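Side-chain contacts in histidine kinase (Methanosarcina mazei, PDB 3LI9), which is probably a membrane-bound sensor histidine kinase that phosphorylates itself on histidine with ATP, the part described here being its extracellular sensor domain of PDC (Cache) fold: residues I61-R64 with I65-N69; L77-P81 with D82-G86; D85-D88 with K89-I92. All coordinates share one frame; numbering follows the deposited sequence.

Contact 1. Residues I61-R64 with I65-N69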
# COMPACT_ATOMS: atom_id res chain seq x y z
N ILE A 61 10.65 -13.72 15.32
CA ILE A 61 9.99 -14.13 14.06
C ILE A 61 9.76 -12.89 13.17
O ILE A 61 10.12 -12.88 11.96
CB ILE A 61 8.67 -14.86 14.34
CG1 ILE A 61 8.98 -16.31 14.88
CG2 ILE A 61 7.76 -14.88 13.03
CD1 ILE A 61 7.77 -17.02 15.60
N ILE A 62 9.20 -11.81 13.73
CA ILE A 62 8.90 -10.66 12.85
C ILE A 62 10.21 -9.99 12.43
O ILE A 62 10.26 -9.43 11.32
CB ILE A 62 7.95 -9.61 13.46
CG1 ILE A 62 8.47 -9.06 14.80
CG2 ILE A 62 6.61 -10.30 13.70
CD1 ILE A 62 7.54 -7.87 15.45
N LYS A 63 11.24 -10.04 13.27
CA LYS A 63 12.56 -9.49 12.89
C LYS A 63 13.18 -10.26 11.75
O LYS A 63 13.74 -9.65 10.81
CB LYS A 63 13.51 -9.50 14.08
CG LYS A 63 14.85 -8.79 13.79
CD LYS A 63 15.75 -8.65 15.03
CE LYS A 63 15.06 -7.82 16.08
NZ LYS A 63 15.82 -7.93 17.37
N ARG A 64 13.02 -11.59 11.80
CA ARG A 64 13.54 -12.44 10.69
C ARG A 64 12.79 -12.12 9.39
O ARG A 64 13.40 -12.01 8.31
CB ARG A 64 13.49 -13.93 11.08
CG ARG A 64 14.02 -14.86 9.99
CD ARG A 64 15.54 -14.56 9.84
NE ARG A 64 16.20 -15.60 8.96
CZ ARG A 64 16.65 -16.77 9.45
NH1 ARG A 64 16.54 -17.05 10.71
NH2 ARG A 64 17.29 -17.61 8.64
N ILE A 65 11.46 -12.00 9.47
CA ILE A 65 10.69 -11.75 8.24
C ILE A 65 11.13 -10.37 7.69
O ILE A 65 11.25 -10.19 6.48
CB ILE A 65 9.18 -11.74 8.60
CG1 ILE A 65 8.73 -13.18 8.91
CG2 ILE A 65 8.33 -11.17 7.38
CD1 ILE A 65 7.29 -13.26 9.42
N LEU A 66 11.37 -9.36 8.53
CA LEU A 66 11.83 -8.06 8.02
C LEU A 66 13.19 -8.20 7.32
O LEU A 66 13.36 -7.74 6.21
CB LEU A 66 11.90 -7.06 9.19
CG LEU A 66 12.54 -5.72 8.78
CD1 LEU A 66 11.52 -5.04 7.82
CD2 LEU A 66 12.68 -4.89 10.04
N ASN A 67 14.09 -8.89 7.98
CA ASN A 67 15.48 -9.05 7.46
C ASN A 67 15.53 -9.83 6.18
O ASN A 67 16.46 -9.55 5.34
CB ASN A 67 16.41 -9.62 8.55
CG ASN A 67 16.80 -8.51 9.56
OD1 ASN A 67 16.92 -7.29 9.19
ND2 ASN A 67 17.04 -8.90 10.79
N GLU A 68 14.61 -10.77 5.96
CA GLU A 68 14.62 -11.60 4.76
C GLU A 68 13.83 -10.96 3.61
O GLU A 68 13.73 -11.55 2.54
CB GLU A 68 13.97 -12.97 5.08
CG GLU A 68 14.80 -13.87 6.07
CD GLU A 68 16.12 -14.33 5.53
OE1 GLU A 68 16.40 -14.21 4.31
OE2 GLU A 68 16.92 -14.80 6.34
N ASN A 69 13.26 -9.76 3.85
CA ASN A 69 12.43 -9.12 2.84
C ASN A 69 12.81 -7.65 2.74
O ASN A 69 12.20 -6.78 3.33
CB ASN A 69 10.94 -9.21 3.27
CG ASN A 69 10.36 -10.59 3.01
OD1 ASN A 69 10.08 -10.95 1.87
ND2 ASN A 69 10.19 -11.39 4.07
O HOH W 1 17.36 -17.38 5.79
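Arg-64 and Glu-68, one helical turn apart, run side by side and form an i to i+4 salt bridge: Arg-64 NE donates to Glu-68 OE2 over 2.8 Å at a nearly straight 164°. OE2 lies close to the guanidinium plane and uses its anti lone pair, the one facing away from the other carboxylate oxygen. A bend in the arginine chain at chi2 (66°) brings NE over to the glutamate. A water at the guanidinium edge, in its plane, bridges the pair, accepting from Arg-64 NH2 at 2.9 Å and donating to Glu-68 OE2 at 2.7 Å, and thus OE2 receives two bonds.

Main-chain bonds carry the helix through this turn. Ile-65 N reaches Ile-61 O at 3.0 Å, and the three following residues repeat the pattern up to Glu-68 N on Arg-64 O. Asn-69 then folds its amide back, ND2 meeting Ile-65 O at 2.9 Å and 164°.

Apolar contact is lighter, Ile-61 CG2 lying 4.0 Å from Ile-65 CD1. Away from the salt bridge, Ile-62, Ile-65 and Leu-66 join helix 55-67 to the fold: Ile-65 meets Ile-39 and Leu-43 of helix 13-48, and all three touch Val-75 of strand 74-79.

Contact 2. Residues L77-P81 with D82-G86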
# COMPACT_ATOMS: atom_id res chain seq x y z
N LEU A 77 3.08 -6.91 14.92
CA LEU A 77 1.91 -7.62 15.41
C LEU A 77 1.25 -6.62 16.41
O LEU A 77 1.97 -5.82 17.08
CB LEU A 77 2.38 -8.83 16.23
CG LEU A 77 3.08 -9.90 15.37
CD1 LEU A 77 3.72 -10.94 16.33
CD2 LEU A 77 2.09 -10.59 14.43
N GLY A 78 -0.09 -6.61 16.46
CA GLY A 78 -0.72 -5.76 17.48
C GLY A 78 -1.91 -6.59 18.01
O GLY A 78 -2.71 -7.05 17.24
N TYR A 79 -1.98 -6.81 19.33
CA TYR A 79 -3.04 -7.64 19.93
C TYR A 79 -4.00 -6.83 20.83
O TYR A 79 -3.65 -5.79 21.37
CB TYR A 79 -2.41 -8.69 20.78
CG TYR A 79 -1.83 -9.84 19.97
CD1 TYR A 79 -0.59 -9.73 19.33
CD2 TYR A 79 -2.55 -11.06 19.84
CE1 TYR A 79 -0.08 -10.84 18.59
CE2 TYR A 79 -2.03 -12.15 19.10
CZ TYR A 79 -0.81 -12.00 18.49
OH TYR A 79 -0.26 -13.12 17.83
N GLU A 80 -5.22 -7.32 20.88
CA GLU A 80 -6.20 -6.87 21.88
C GLU A 80 -5.68 -7.15 23.26
O GLU A 80 -4.80 -7.94 23.53
CB GLU A 80 -7.51 -7.66 21.66
CG GLU A 80 -8.22 -7.41 20.37
CD GLU A 80 -8.88 -6.03 20.35
OE1 GLU A 80 -9.98 -5.90 20.91
OE2 GLU A 80 -8.32 -5.10 19.77
N PRO A 81 -6.25 -6.46 24.26
CA PRO A 81 -5.83 -6.67 25.64
C PRO A 81 -5.88 -8.13 26.06
O PRO A 81 -6.91 -8.78 25.88
CB PRO A 81 -6.88 -5.81 26.42
CG PRO A 81 -7.16 -4.71 25.50
CD PRO A 81 -7.24 -5.40 24.11
N ASP A 82 -4.75 -8.62 26.55
CA ASP A 82 -4.53 -9.96 27.04
C ASP A 82 -4.71 -11.09 26.01
O ASP A 82 -4.67 -12.25 26.38
CB ASP A 82 -5.42 -10.21 28.26
CG ASP A 82 -4.81 -9.63 29.52
OD1 ASP A 82 -3.58 -9.51 29.63
OD2 ASP A 82 -5.58 -9.27 30.41
N ALA A 83 -4.78 -10.72 24.73
CA ALA A 83 -5.14 -11.70 23.63
C ALA A 83 -3.96 -12.55 23.14
O ALA A 83 -4.17 -13.61 22.51
CB ALA A 83 -5.95 -11.08 22.47
N PHE A 84 -2.72 -12.13 23.40
CA PHE A 84 -1.58 -12.91 22.99
C PHE A 84 -1.30 -14.02 23.99
O PHE A 84 -1.05 -15.17 23.60
CB PHE A 84 -0.29 -12.04 22.90
CG PHE A 84 0.93 -12.83 22.49
CD1 PHE A 84 1.04 -13.27 21.13
CD2 PHE A 84 1.95 -13.09 23.37
CE1 PHE A 84 2.13 -14.04 20.75
CE2 PHE A 84 3.10 -13.82 23.02
CZ PHE A 84 3.19 -14.27 21.68
N ASP A 85 -1.33 -13.68 25.29
CA ASP A 85 -0.86 -14.59 26.33
C ASP A 85 -1.50 -14.43 27.71
O ASP A 85 -1.06 -15.07 28.63
CB ASP A 85 0.67 -14.54 26.46
CG ASP A 85 1.21 -13.14 26.93
OD1 ASP A 85 0.41 -12.26 27.27
OD2 ASP A 85 2.45 -12.98 27.05
N GLY A 86 -2.50 -13.59 27.82
CA GLY A 86 -3.20 -13.34 29.08
C GLY A 86 -2.33 -12.63 30.11
O GLY A 86 -2.72 -12.56 31.30
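Glu-80 to Ala-83 form a type II beta turn, in which Ala-83 N donates to Glu-80 O at 3.0 Å, and Asp-82 takes the positive phi (62°) that this turn requires at its third position. The turn leads out of strand 74-79 of the PDC fold sheet and reverses the chain, so that Phe-84 comes back against Tyr-79, the last residue of the strand.

These two rings make a T-shaped (edge-to-face) pair: the edge of Phe-84 is directed at one face of Tyr-79, with centroids 5.1 Å apart and planes at 72°. The approach is off centre. Phe-84 CD1 stands above the rim of the tyrosine ring near the hydroxyl end, 3.5 Å from Tyr-79 CZ, while Phe-84 CB makes a CH-pi contact 4.0 Å from the ring centroid, almost on its normal. With CG anti to its own nitrogen (chi1 179°), the phenylalanine carries its ring from CB out over the tyrosine's hydroxyl end.

The turn itself adds a small apolar touch between Glu-80 CB and Ala-83 CB. Beyond CB, Glu-80 leads away to a salt bridge with Lys-132 and a hydrogen bond with Tyr-128. Ala-83 also brushes the tyrosine ring, its CB 4.3 Å from Tyr-79 CD2.

Contact 3. Residues D85-D88 with K89-I92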
# COMPACT_ATOMS: atom_id res chain seq x y z
N ASP A 85 -1.33 -13.68 25.29
CA ASP A 85 -0.86 -14.59 26.33
C ASP A 85 -1.50 -14.43 27.71
O ASP A 85 -1.06 -15.07 28.63
CB ASP A 85 0.67 -14.54 26.46
CG ASP A 85 1.21 -13.14 26.93
OD1 ASP A 85 0.41 -12.26 27.27
OD2 ASP A 85 2.45 -12.98 27.05
N GLY A 86 -2.50 -13.59 27.82
CA GLY A 86 -3.20 -13.34 29.08
C GLY A 86 -2.33 -12.63 30.11
O GLY A 86 -2.72 -12.56 31.30
N ARG A 87 -1.18 -12.06 29.68
CA ARG A 87 -0.18 -11.56 30.67
C ARG A 87 0.34 -10.13 30.41
O ARG A 87 1.47 -9.83 30.70
CB ARG A 87 1.00 -12.53 30.76
CG ARG A 87 0.61 -13.93 31.40
CD ARG A 87 1.85 -14.68 31.93
NE ARG A 87 2.99 -14.63 31.01
CZ ARG A 87 4.17 -14.00 31.22
NH1 ARG A 87 4.42 -13.32 32.34
NH2 ARG A 87 5.12 -14.03 30.29
N ASP A 88 -0.52 -9.28 29.92
CA ASP A 88 -0.15 -7.90 29.59
C ASP A 88 0.40 -7.24 30.84
O ASP A 88 1.24 -6.38 30.78
CB ASP A 88 -1.31 -7.07 29.07
CG ASP A 88 -1.73 -7.41 27.66
OD1 ASP A 88 -1.14 -8.31 27.05
OD2 ASP A 88 -2.69 -6.85 27.18
N LYS A 89 -0.13 -7.59 32.01
CA LYS A 89 0.38 -6.90 33.20
C LYS A 89 1.85 -7.10 33.51
O LYS A 89 2.40 -6.35 34.32
CB LYS A 89 -0.45 -7.34 34.44
CG LYS A 89 -0.31 -8.80 34.72
CD LYS A 89 -1.30 -9.26 35.79
CE LYS A 89 -0.77 -10.57 36.31
NZ LYS A 89 -1.72 -11.10 37.31
N ASN A 90 2.48 -8.14 32.93
CA ASN A 90 3.82 -8.50 33.24
C ASN A 90 4.74 -7.76 32.24
O ASN A 90 5.94 -7.92 32.33
CB ASN A 90 4.02 -9.99 33.06
CG ASN A 90 3.33 -10.80 34.17
OD1 ASN A 90 3.13 -10.31 35.25
ND2 ASN A 90 2.93 -12.00 33.87
N TYR A 91 4.16 -7.07 31.27
CA TYR A 91 4.99 -6.41 30.19
C TYR A 91 4.78 -4.92 30.11
O TYR A 91 5.08 -4.29 29.09
CB TYR A 91 4.75 -7.10 28.80
CG TYR A 91 5.27 -8.52 28.85
CD1 TYR A 91 6.61 -8.80 28.64
CD2 TYR A 91 4.40 -9.60 29.13
CE1 TYR A 91 7.10 -10.12 28.74
CE2 TYR A 91 4.88 -10.89 29.21
CZ TYR A 91 6.23 -11.14 29.03
OH TYR A 91 6.69 -12.44 29.12
N ILE A 92 4.24 -4.31 31.16
CA ILE A 92 3.96 -2.89 31.11
C ILE A 92 5.33 -2.14 31.02
O ILE A 92 6.29 -2.37 31.81
CB ILE A 92 3.22 -2.50 32.46
CG1 ILE A 92 1.79 -3.07 32.42
CG2 ILE A 92 3.24 -0.96 32.69
CD1 ILE A 92 1.01 -2.89 33.81
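Arg-87 folds over the turn that follows it and meets Asn-90 and Tyr-91 with successive parts of its side chain. Its CB stands beside the side-chain amide of Asn-90, and Arg-87 CG and CD continue along the same group without a polar contact. The chain then bends at chi3 (-44°), and this turn carries NE and the guanidinium toward Tyr-91. Arg-87 CZ lies 3.6 Å from Tyr-91 OH. From there the two terminal nitrogens part: NH1 goes to the side-chain amide of Asn-90, whose N and O are probably interchanged in the model, so that the contact may be a hydrogen bond but is left undecided. Arg-87 NH2 goes to Tyr-91, lying near the plane of the ring at its edge, 3.3 Å from Tyr-91 CE2. Arg-87 NH2 also approaches Tyr-91 OH to 2.5 Å, short for such a pair, and the N-H...O angle of 120° is poor: at most a weak bond, its exact length doubtful. Guanidinium and phenol ring are steeply inclined, at 69°, so the two groups do not stack.

The main chain supports this arrangement. Asn-90 N donates to Arg-87 O, and Tyr-91 N to Asp-88 O, each over 3.0 Å: two successive i to i+3 bonds, as expected of a short 3-10 turn. Just upstream, Asp-85 OD1 accepts from Arg-87 N at 2.9 Å, an Asx turn.

Both aspartates are anchored outside the turn, Asp-85 and Asp-88 each forming a salt bridge with Arg-55 at the start of helix 55-67. Asp-88 also probably accepts from Asp-82 N. Tyr-91 meets the ring of His-97, and the whole turn sits in the long loop between strands 74-79 and 105-108.

Overall arrangement
The three contacts follow one another along the chain: contact 1 on helix 55-67, contact 2 at the end of strand 74-79, contact 3 in the loop leading to strand 105-108. Contacts 2 and 3 have centres about 9 Å apart, share Asp-85 and Gly-86, and are tied together by the probable bond between Asp-82 and Asp-88. Contact 1 lies about 21 Å from contact 2, centre to centre, and touches it where Ile-62 packs on Leu-77; it stays about 13 Å from contact 3 at the nearest atoms. All three belong to the Cache (PDC-fold) sensor domain, tracing one continuous path from helix to sheet to outlying loop.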